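Local coordinates for phosphotriesterase family protein (Listeria monocytogenes serotype 4b str. H7858, PDB 3PNZ) that probably hydrolyses phosphorylated sugar lactones at a two-zinc active site in an amidohydrolase-type TIM barrel, at residues A[22-30]-A[41-52]; A[236-244]-A[269-278]. All blocks are in the same frame, centred on the assembly; numbering follows the deposited sequence.

Contact 1 (A[22-30]-A[41-52]); sequences HEHIVCVPA and LLDDKEKSQLDV. With ZN (zinc ion), chain I.
L42 points its side chain at the chain from H24 to C27, and the contact covers more of it than of any other residue. L42 CB lies 3.6 Å from I25 O. With CG anti to the carbonyl carbon (chi1 -65°) and the chain extended beyond it, L42 CD1 passes along the backbone to within 3.8 Å of H24 O, and C27 SG rests against the same methyl. The L42 backbone holds the leucine in place through a single antiparallel bridge with C27, a hydrogen-bonded pair: C27 N donates to L42 O at 2.9 Å, whereas the return bond from L42 N to C27 O, 2.8 Å long, is bent to 127° and weak.

I25 O accepts a 2.7 Å bond from S48 OG, with a C=O...donor angle of 152°; the same hydroxyl also meets Y282 OH, giving this buried oxygen two polar partners. On the apolar side, CG2 of I25 meets CG2 of V52 at 4.1 Å, the two side chains crossing at about a right angle. L41 closes the other end of the contact, where its CD2 reaches P29 CD at 3.8 Å and V28 CG1 at 4.0 Å. D44 caps helix 45-57 by accepting from K47 N.

The HxH motif, H22 and H24, straddles the end of strand 19-23; both bind zinc through NE2, H24 having T67 as a further polar partner. The chain leaving that motif is thus seated on the loop 41-43 and on the face of helix 45-57 that carries S48 and V52. Around it, I25 packs on I63 and D65 of strand 62-65 and on I81 of helix 75-85, V52 touches T85 of that helix, and L42 leans on Y282 of helix 280-283.

Contact 2 (A[236-244]-A[269-278]); sequences SFDGIAKIK and VSGDTARKTY. With ZN (zinc ion), chain I; PO4 (phosphate ion), chain L.
I240 and V269 pack closely at the inner end of this contact, CG1 to CG1 at 3.6 Å, with their side chains crossing at about a right angle. Just beside them F237 and V269 form a parallel bridge between strands 234-237 and 267-269, and F237 O accepts from S270 N at 3.0 Å with a nearly straight N-H...O angle of 160°. The backbones stay close one step further on, where D238 CA makes a 3.0 Å CA-H...O contact with S270 O.

Away from this close packing the segments part, and long polar side chains take over. K242 extends fully beyond CG, which carries NZ to D272 O at 3.0 Å; its charge pairing with D272 OD2 is long, and a water accepts from NZ alongside. K242 NZ also donates to O3 of a bound phosphate at 2.8 Å. K244, exposed to solvent, comes across Y278 at about a right angle and gives NZ both to Y278 OH and, at 2.8 Å, to phosphate O1. Y278 OH passes the chain of bonds on, donating to phosphate O3 at 2.6 Å in the plane of its ring. R275 CD lies over one face of that ring, offset toward the rim, while R275 NE donates to phosphate O1 at the edge of the guanidinium, with an N-H...O angle of 159°.

D272 OD1 binds zinc, so the loop after strand 267-269 gives the zinc one ligand and, through R275 and Y278, part of the anion site, to which 236-244 adds K242 and K244. The phosphate probably comes from the crystallisation liquor, yet these four residues, joined by Y245, gather round it, consistent with a pocket for the phosphate of a phosphorylated sugar lactone.

Contact 1 precedes contact 2 along the chain, and their centres lie 14 Å apart. The first follows the opening barrel strand, 19-23; the second joins strands 234-237 and 267-269, the last two of the barrel, so the pair sits on either side of the seam where a TIM barrel closes. Both contacts supply ligands to the same zinc: H22 and H24 from one, D272 from the other, with K154, a carboxylated lysine, completing the protein ligands. E23 ties them together in the second shell, its OE1 and OE2 probably bonding T273 OG1 and S270 OG. The seam of the barrel thus lies beside the metal site, where both contacts meet.

Contact 1 (A[22-30]-A[41-52])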
# COMPACT_ATOMS: atom_id res chain seq x y z
N HIS A 22 0.25 -0.92 -4.50
CA HIS A 22 0.56 0.13 -3.53
C HIS A 22 0.71 1.48 -4.24
O HIS A 22 1.74 1.75 -4.85
CB HIS A 22 1.85 -0.17 -2.76
CG HIS A 22 2.19 0.85 -1.71
ND1 HIS A 22 2.22 0.55 -0.37
CD2 HIS A 22 2.48 2.17 -1.80
CE1 HIS A 22 2.53 1.63 0.32
NE2 HIS A 22 2.69 2.63 -0.53
N GLU A 23 -0.33 2.30 -4.18
CA GLU A 23 -0.29 3.61 -4.82
C GLU A 23 -0.89 4.70 -3.95
O GLU A 23 -1.45 4.42 -2.89
CB GLU A 23 -1.05 3.59 -6.16
CG GLU A 23 -0.52 2.59 -7.18
CD GLU A 23 0.88 2.94 -7.68
OE1 GLU A 23 1.28 4.12 -7.56
OE2 GLU A 23 1.56 2.04 -8.22
N HIS A 24 -0.75 5.94 -4.40
CA HIS A 24 -1.49 7.08 -3.84
C HIS A 24 -2.14 7.82 -4.99
O HIS A 24 -1.61 7.83 -6.09
CB HIS A 24 -0.56 7.99 -3.04
CG HIS A 24 0.14 7.26 -1.93
ND1 HIS A 24 -0.43 7.08 -0.70
CD2 HIS A 24 1.32 6.61 -1.90
CE1 HIS A 24 0.38 6.37 0.06
NE2 HIS A 24 1.45 6.07 -0.65
N ILE A 25 -3.31 8.41 -4.74
CA ILE A 25 -4.09 8.97 -5.84
C ILE A 25 -4.44 10.44 -5.61
O ILE A 25 -4.08 11.31 -6.41
CB ILE A 25 -5.39 8.15 -6.05
CG1 ILE A 25 -5.04 6.69 -6.28
CG2 ILE A 25 -6.16 8.71 -7.25
CD1 ILE A 25 -6.26 5.76 -6.29
N VAL A 26 -5.13 10.71 -4.51
CA VAL A 26 -5.37 12.08 -4.08
C VAL A 26 -5.11 12.16 -2.59
O VAL A 26 -5.78 11.48 -1.80
CB VAL A 26 -6.84 12.53 -4.36
CG1 VAL A 26 -7.03 14.00 -4.00
CG2 VAL A 26 -7.20 12.28 -5.82
N CYS A 27 -4.14 12.97 -2.19
CA CYS A 27 -3.79 13.05 -0.79
C CYS A 27 -3.03 14.33 -0.47
O CYS A 27 -2.27 14.83 -1.30
CB CYS A 27 -2.97 11.83 -0.35
SG CYS A 27 -1.53 11.48 -1.38
N VAL A 28 -3.25 14.85 0.73
CA VAL A 28 -2.62 16.08 1.17
C VAL A 28 -2.08 15.88 2.59
O VAL A 28 -2.66 16.38 3.56
CB VAL A 28 -3.61 17.26 1.13
CG1 VAL A 28 -2.89 18.60 1.39
CG2 VAL A 28 -4.33 17.30 -0.21
N PRO A 29 -0.98 15.13 2.72
CA PRO A 29 -0.38 14.77 4.01
C PRO A 29 -0.13 16.01 4.87
O PRO A 29 0.56 16.92 4.41
CB PRO A 29 0.96 14.15 3.62
CG PRO A 29 0.83 13.75 2.21
CD PRO A 29 -0.24 14.58 1.57
N ALA A 30 -0.68 16.05 6.08
CA ALA A 30 -0.54 17.23 6.93
C ALA A 30 0.92 17.58 7.17
O ALA A 30 1.33 18.72 7.02
CB ALA A 30 -1.25 17.01 8.25
N LEU A 41 2.06 16.66 -2.31
CA LEU A 41 0.62 16.85 -2.22
C LEU A 41 -0.03 16.53 -3.56
O LEU A 41 0.16 17.25 -4.55
CB LEU A 41 0.28 18.28 -1.79
CG LEU A 41 1.09 18.86 -0.64
CD1 LEU A 41 0.62 20.29 -0.33
CD2 LEU A 41 1.02 18.00 0.61
N LEU A 42 -0.78 15.43 -3.62
CA LEU A 42 -1.54 15.10 -4.81
C LEU A 42 -2.92 15.73 -4.65
O LEU A 42 -3.86 15.09 -4.21
CB LEU A 42 -1.65 13.59 -4.99
CG LEU A 42 -0.32 12.87 -5.25
CD1 LEU A 42 -0.50 11.36 -5.35
CD2 LEU A 42 0.33 13.42 -6.51
N ASP A 43 -3.02 17.01 -5.01
CA ASP A 43 -4.14 17.83 -4.56
C ASP A 43 -5.05 18.32 -5.68
O ASP A 43 -5.75 19.31 -5.51
CB ASP A 43 -3.61 19.02 -3.76
CG ASP A 43 -2.62 19.86 -4.55
OD1 ASP A 43 -2.37 19.55 -5.74
OD2 ASP A 43 -2.10 20.84 -3.98
N ASP A 44 -5.04 17.62 -6.81
CA ASP A 44 -5.92 17.96 -7.94
C ASP A 44 -6.63 16.73 -8.48
O ASP A 44 -6.06 15.95 -9.24
CB ASP A 44 -5.13 18.65 -9.06
CG ASP A 44 -6.03 19.24 -10.13
OD1 ASP A 44 -6.98 18.56 -10.58
OD2 ASP A 44 -5.77 20.39 -10.54
N LYS A 45 -7.90 16.57 -8.12
CA LYS A 45 -8.67 15.39 -8.49
C LYS A 45 -8.67 15.12 -10.00
O LYS A 45 -8.52 13.98 -10.43
CB LYS A 45 -10.11 15.50 -7.95
CG LYS A 45 -11.04 14.33 -8.31
CD LYS A 45 -11.71 14.53 -9.67
CE LYS A 45 -13.00 13.71 -9.77
NZ LYS A 45 -13.63 13.86 -11.12
N GLU A 46 -8.83 16.16 -10.81
CA GLU A 46 -8.92 15.94 -12.25
C GLU A 46 -7.58 15.50 -12.85
O GLU A 46 -7.54 14.70 -13.79
CB GLU A 46 -9.48 17.16 -12.97
CG GLU A 46 -10.92 17.53 -12.55
CD GLU A 46 -11.94 16.43 -12.83
OE1 GLU A 46 -11.70 15.56 -13.70
OE2 GLU A 46 -13.01 16.44 -12.17
N LYS A 47 -6.48 16.02 -12.30
CA LYS A 47 -5.16 15.60 -12.76
C LYS A 47 -4.86 14.15 -12.36
O LYS A 47 -4.40 13.35 -13.18
CB LYS A 47 -4.06 16.55 -12.26
CG LYS A 47 -4.11 17.92 -12.93
CD LYS A 47 -3.00 18.85 -12.44
CE LYS A 47 -3.08 20.20 -13.15
NZ LYS A 47 -2.04 21.14 -12.66
N SER A 48 -5.14 13.80 -11.10
CA SER A 48 -4.98 12.42 -10.67
C SER A 48 -5.81 11.50 -11.54
O SER A 48 -5.36 10.44 -11.96
CB SER A 48 -5.36 12.25 -9.20
OG SER A 48 -4.55 13.06 -8.36
N GLN A 49 -7.03 11.94 -11.84
CA GLN A 49 -7.94 11.13 -12.65
C GLN A 49 -7.38 10.82 -14.04
O GLN A 49 -7.57 9.72 -14.57
CB GLN A 49 -9.31 11.79 -12.75
CG GLN A 49 -10.27 11.02 -13.64
CD GLN A 49 -11.70 11.50 -13.51
OE1 GLN A 49 -12.09 12.06 -12.47
NE2 GLN A 49 -12.50 11.29 -14.55
N LEU A 50 -6.69 11.78 -14.64
CA LEU A 50 -6.12 11.55 -15.96
C LEU A 50 -5.10 10.41 -15.95
O LEU A 50 -5.06 9.61 -16.89
CB LEU A 50 -5.50 12.84 -16.52
CG LEU A 50 -6.53 13.91 -16.88
CD1 LEU A 50 -5.87 15.26 -17.12
CD2 LEU A 50 -7.34 13.48 -18.09
N ASP A 51 -4.29 10.31 -14.89
CA ASP A 51 -3.37 9.18 -14.77
C ASP A 51 -4.12 7.85 -14.55
O ASP A 51 -3.80 6.84 -15.17
CB ASP A 51 -2.37 9.40 -13.63
CG ASP A 51 -1.14 10.20 -14.08
OD1 ASP A 51 -0.04 9.61 -14.17
OD2 ASP A 51 -1.29 11.41 -14.32
N VAL A 52 -5.11 7.86 -13.68
CA VAL A 52 -5.90 6.65 -13.45
C VAL A 52 -6.57 6.21 -14.75
O VAL A 52 -6.65 5.02 -15.06
CB VAL A 52 -6.94 6.86 -12.33
CG1 VAL A 52 -7.83 5.62 -12.17
CG2 VAL A 52 -6.24 7.18 -11.02
ZN ZN I . 2.95 4.70 -0.11

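Contact 2 (A[236-244]-A[269-278])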
# COMPACT_ATOMS: atom_id res chain seq x y z
N SER A 236 6.22 -6.61 -1.40
CA SER A 236 5.85 -5.58 -2.36
C SER A 236 7.08 -4.87 -2.89
O SER A 236 7.83 -4.23 -2.14
CB SER A 236 4.88 -4.58 -1.71
OG SER A 236 4.48 -3.60 -2.64
N PHE A 237 7.30 -4.99 -4.20
CA PHE A 237 8.32 -4.22 -4.89
C PHE A 237 7.61 -3.02 -5.50
O PHE A 237 7.04 -3.11 -6.59
CB PHE A 237 9.03 -5.08 -5.95
CG PHE A 237 9.93 -6.12 -5.36
CD1 PHE A 237 11.32 -5.99 -5.43
CD2 PHE A 237 9.40 -7.23 -4.71
CE1 PHE A 237 12.15 -6.94 -4.87
CE2 PHE A 237 10.23 -8.19 -4.14
CZ PHE A 237 11.61 -8.05 -4.22
N ASP A 238 7.61 -1.90 -4.78
CA ASP A 238 6.74 -0.79 -5.15
C ASP A 238 7.50 0.48 -5.47
O ASP A 238 6.92 1.57 -5.50
CB ASP A 238 5.68 -0.56 -4.07
CG ASP A 238 6.27 -0.57 -2.68
OD1 ASP A 238 7.28 0.12 -2.48
OD2 ASP A 238 5.73 -1.27 -1.79
N GLY A 239 8.79 0.34 -5.73
CA GLY A 239 9.61 1.46 -6.14
C GLY A 239 10.03 1.39 -7.61
O GLY A 239 11.08 1.92 -7.98
N ILE A 240 9.21 0.74 -8.44
CA ILE A 240 9.50 0.65 -9.86
C ILE A 240 9.74 2.04 -10.43
O ILE A 240 9.00 2.98 -10.12
CB ILE A 240 8.34 -0.01 -10.65
CG1 ILE A 240 8.07 -1.43 -10.13
CG2 ILE A 240 8.64 -0.02 -12.15
CD1 ILE A 240 9.30 -2.33 -10.08
N ALA A 241 10.78 2.15 -11.25
CA ALA A 241 11.18 3.39 -11.91
C ALA A 241 11.90 4.38 -11.01
O ALA A 241 12.31 5.45 -11.46
CB ALA A 241 9.97 4.06 -12.58
N LYS A 242 12.07 4.04 -9.73
CA LYS A 242 12.73 4.98 -8.81
C LYS A 242 14.24 4.85 -8.89
O LYS A 242 14.90 4.28 -8.02
CB LYS A 242 12.18 4.83 -7.38
CG LYS A 242 10.68 5.12 -7.34
CD LYS A 242 10.15 5.33 -5.93
CE LYS A 242 8.62 5.53 -5.96
NZ LYS A 242 8.08 5.93 -4.63
N ILE A 243 14.79 5.40 -9.98
CA ILE A 243 16.21 5.29 -10.28
C ILE A 243 17.08 5.90 -9.19
O ILE A 243 18.21 5.47 -8.98
CB ILE A 243 16.54 5.94 -11.64
CG1 ILE A 243 15.66 5.36 -12.75
CG2 ILE A 243 18.02 5.77 -11.97
CD1 ILE A 243 15.75 3.84 -12.87
N LYS A 244 16.54 6.89 -8.47
CA LYS A 244 17.29 7.50 -7.37
C LYS A 244 17.59 6.50 -6.26
O LYS A 244 18.51 6.71 -5.47
CB LYS A 244 16.54 8.71 -6.80
CG LYS A 244 15.24 8.38 -6.09
CD LYS A 244 14.46 9.67 -5.77
CE LYS A 244 13.24 9.40 -4.91
NZ LYS A 244 12.54 10.65 -4.51
N VAL A 269 3.78 -5.91 -7.12
CA VAL A 269 4.50 -4.83 -7.82
C VAL A 269 3.65 -3.57 -7.90
O VAL A 269 2.44 -3.62 -8.14
CB VAL A 269 4.91 -5.26 -9.26
CG1 VAL A 269 5.59 -4.10 -9.99
CG2 VAL A 269 5.83 -6.49 -9.21
N SER A 270 4.29 -2.42 -7.69
CA SER A 270 3.61 -1.14 -7.84
C SER A 270 4.65 -0.02 -7.95
O SER A 270 5.85 -0.29 -7.99
CB SER A 270 2.66 -0.89 -6.66
OG SER A 270 1.42 -0.36 -7.11
N GLY A 271 4.18 1.22 -8.00
CA GLY A 271 5.06 2.36 -8.20
C GLY A 271 5.08 3.36 -7.06
O GLY A 271 5.87 4.31 -7.07
N ASP A 272 4.21 3.15 -6.08
CA ASP A 272 4.12 4.04 -4.93
C ASP A 272 4.21 5.49 -5.39
O ASP A 272 5.09 6.25 -4.96
CB ASP A 272 5.23 3.72 -3.92
CG ASP A 272 5.04 4.46 -2.62
OD1 ASP A 272 3.92 4.96 -2.37
OD2 ASP A 272 6.02 4.56 -1.85
N THR A 273 3.28 5.85 -6.27
CA THR A 273 3.32 7.13 -6.99
C THR A 273 2.79 8.25 -6.11
O THR A 273 1.60 8.54 -6.08
CB THR A 273 2.50 7.01 -8.29
OG1 THR A 273 2.80 5.75 -8.92
CG2 THR A 273 2.84 8.13 -9.26
N ALA A 274 3.70 8.90 -5.39
CA ALA A 274 3.28 9.77 -4.30
C ALA A 274 3.59 11.24 -4.54
O ALA A 274 3.37 12.07 -3.65
CB ALA A 274 3.92 9.31 -2.99
N ARG A 275 4.10 11.57 -5.72
CA ARG A 275 4.57 12.93 -6.01
C ARG A 275 3.96 13.50 -7.29
O ARG A 275 3.70 12.76 -8.24
CB ARG A 275 6.09 12.94 -6.15
CG ARG A 275 6.84 12.78 -4.85
CD ARG A 275 8.35 12.74 -5.10
NE ARG A 275 9.10 12.63 -3.86
CZ ARG A 275 9.54 13.67 -3.17
NH1 ARG A 275 9.28 14.90 -3.60
NH2 ARG A 275 10.22 13.49 -2.05
N LYS A 276 3.77 14.82 -7.31
CA LYS A 276 3.36 15.49 -8.54
C LYS A 276 4.33 15.15 -9.67
O LYS A 276 3.91 14.88 -10.80
CB LYS A 276 3.32 17.01 -8.33
CG LYS A 276 2.12 17.52 -7.52
CD LYS A 276 2.03 19.05 -7.61
CE LYS A 276 0.77 19.61 -6.96
NZ LYS A 276 0.87 19.66 -5.47
N THR A 277 5.62 15.15 -9.35
CA THR A 277 6.65 14.89 -10.35
C THR A 277 6.67 13.43 -10.81
O THR A 277 7.39 13.08 -11.74
CB THR A 277 8.05 15.26 -9.84
OG1 THR A 277 8.28 14.65 -8.57
CG2 THR A 277 8.18 16.78 -9.70
N TYR A 278 5.87 12.58 -10.16
CA TYR A 278 5.75 11.19 -10.57
C TYR A 278 4.53 10.96 -11.46
O TYR A 278 4.50 10.02 -12.26
CB TYR A 278 5.63 10.29 -9.35
CG TYR A 278 6.88 10.10 -8.52
CD1 TYR A 278 8.12 10.58 -8.94
CD2 TYR A 278 6.82 9.43 -7.30
CE1 TYR A 278 9.26 10.40 -8.17
CE2 TYR A 278 7.96 9.24 -6.52
CZ TYR A 278 9.17 9.73 -6.96
OH TYR A 278 10.30 9.53 -6.19
ZN ZN I . 2.95 4.70 -0.11
P PO4 L . 9.64 8.85 -2.73
O1 PO4 L . 10.37 10.16 -2.82
O2 PO4 L . 8.18 9.14 -2.43
O3 PO4 L . 9.72 8.13 -4.05
O4 PO4 L . 10.21 7.99 -1.62
O HOH W 1 8.49 3.57 -3.11